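Local atomic coordinates of DNA polymerase sliding clamp 3 (Sulfolobus tokodaii, PDB entry 3AIZ), a protein that serves as a subunit of a ring-shaped sliding clamp that encircles DNA and tethers the replicative polymerase and other DNA-processing proteins to it. Residues A134-V137 with T138-I142. Sequence-based numbering, arbitrary orientation.
Sequences ALTV and TFTDI
The carbonyl oxygen T136 O takes two hydrogen bonds from one residue a helical turn ahead, and so illustrates how a threonine can fold its hydroxyl back onto its own helix. T140 N lies 2.8 Å from T136 O in the regular i to i+4 bond. T140 OG1 reaches T136 O at 2.7 Å from the opposite face of the carbonyl plane. The torsion explains this second grip: with chi1 at 53°, the hydroxyl of T140 sits between its backbone N and carbonyl carbon, turned back toward the preceding turn. The methyl groups of the two threonines meet as well, T136 CG2 being 3.8 Å from T140 CG2. At the N-cap, L135 O opens the helical ladder by accepting a hydrogen bond from F139 N at 2.8 Å. L135 CB also packs against T138 OG1, 3.4 Å away. V137 and D141 run side by side, and D141 OD1 forms a salt bridge with R209 NH2. The whole marks the point where strand 130-135 passes directly into helix 136-149, whose F139 and T136 face strands 214-220 and 223-231, joining helix to sheet in the C-terminal domain of this PCNA-fold clamp.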
loop_
_atom_site.group_PDB
_atom_site.type_symbol
_atom_site.label_atom_id
_atom_site.label_comp_id
_atom_site.label_asym_id
_atom_site.label_seq_id
_atom_site.Cartn_x
_atom_site.Cartn_y
_atom_site.Cartn_z
ATOM N N ALA C 134 -22.883 -18.403 -19.981
ATOM C CA ALA C 134 -22.500 -17.793 -18.713
ATOM C C ALA C 134 -22.579 -16.277 -18.781
ATOM O O ALA C 134 -22.587 -15.697 -19.866
ATOM C CB ALA C 134 -21.094 -18.228 -18.324
ATOM N N LEU C 135 -22.644 -15.637 -17.616
ATOM C CA LEU C 135 -22.594 -14.183 -17.540
ATOM C C LEU C 135 -21.255 -13.683 -18.057
ATOM O O LEU C 135 -20.200 -14.155 -17.627
ATOM C CB LEU C 135 -22.793 -13.705 -16.103
ATOM C CG LEU C 135 -24.226 -13.537 -15.605
ATOM C CD1 LEU C 135 -24.213 -12.995 -14.189
ATOM C CD2 LEU C 135 -25.004 -12.610 -16.523
ATOM N N THR C 136 -21.298 -12.728 -18.980
ATOM C CA THR C 136 -20.076 -12.162 -19.533
ATOM C C THR C 136 -19.202 -11.599 -18.420
ATOM O O THR C 136 -17.982 -11.752 -18.437
ATOM C CB THR C 136 -20.376 -11.062 -20.562
ATOM O OG1 THR C 136 -21.157 -11.609 -21.632
ATOM C CG2 THR C 136 -19.082 -10.490 -21.123
ATOM N N VAL C 137 -19.833 -10.955 -17.444
ATOM C CA VAL C 137 -19.106 -10.398 -16.311
ATOM C C VAL C 137 -18.416 -11.500 -15.510
ATOM O O VAL C 137 -17.234 -11.396 -15.189
ATOM C CB VAL C 137 -20.027 -9.566 -15.391
ATOM C CG1 VAL C 137 -21.311 -10.325 -15.090
ATOM C CG2 VAL C 137 -19.301 -9.193 -14.110
ATOM N N THR C 138 -19.157 -12.559 -15.199
ATOM C CA THR C 138 -18.600 -13.688 -14.462
ATOM C C THR C 138 -17.455 -14.329 -15.236
ATOM O O THR C 138 -16.419 -14.669 -14.664
ATOM C CB THR C 138 -19.669 -14.759 -14.181
ATOM O OG1 THR C 138 -20.760 -14.178 -13.457
ATOM C CG2 THR C 138 -19.077 -15.900 -13.369
ATOM N N PHE C 139 -17.646 -14.489 -16.541
ATOM C CA PHE C 139 -16.652 -15.142 -17.383
ATOM C C PHE C 139 -15.397 -14.295 -17.553
ATOM O O PHE C 139 -14.281 -14.789 -17.388
ATOM C CB PHE C 139 -17.243 -15.487 -18.752
ATOM C CG PHE C 139 -16.252 -16.098 -19.700
ATOM C CD1 PHE C 139 -15.823 -17.403 -19.528
ATOM C CD2 PHE C 139 -15.748 -15.368 -20.764
ATOM C CE1 PHE C 139 -14.908 -17.967 -20.398
ATOM C CE2 PHE C 139 -14.834 -15.928 -21.638
ATOM C CZ PHE C 139 -14.414 -17.228 -21.454
ATOM N N THR C 140 -15.583 -13.021 -17.884
ATOM C CA THR C 140 -14.458 -12.117 -18.094
ATOM C C THR C 140 -13.611 -11.962 -16.831
ATOM O O THR C 140 -12.382 -11.962 -16.902
ATOM C CB THR C 140 -14.916 -10.735 -18.602
ATOM O OG1 THR C 140 -15.922 -10.205 -17.730
ATOM C CG2 THR C 140 -15.482 -10.849 -20.011
ATOM N N ASP C 141 -14.269 -11.834 -15.680
ATOM C CA ASP C 141 -13.564 -11.793 -14.402
ATOM C C ASP C 141 -12.584 -12.955 -14.299
ATOM O O ASP C 141 -11.400 -12.762 -14.026
ATOM C CB ASP C 141 -14.552 -11.850 -13.233
ATOM C CG ASP C 141 -15.195 -10.507 -12.939
ATOM O OD1 ASP C 141 -14.619 -9.470 -13.329
ATOM O OD2 ASP C 141 -16.272 -10.490 -12.305
ATOM N N ILE C 142 -13.089 -14.163 -14.523
ATOM C CA ILE C 142 -12.266 -15.364 -14.474
ATOM C C ILE C 142 -11.146 -15.302 -15.506
ATOM O O ILE C 142 -10.025 -15.739 -15.249
ATOM C CB ILE C 142 -13.116 -16.627 -14.704
ATOM C CG1 ILE C 142 -14.137 -16.783 -13.574
ATOM C CG2 ILE C 142 -12.231 -17.861 -14.809
ATOM C CD1 ILE C 142 -15.006 -18.011 -13.700
#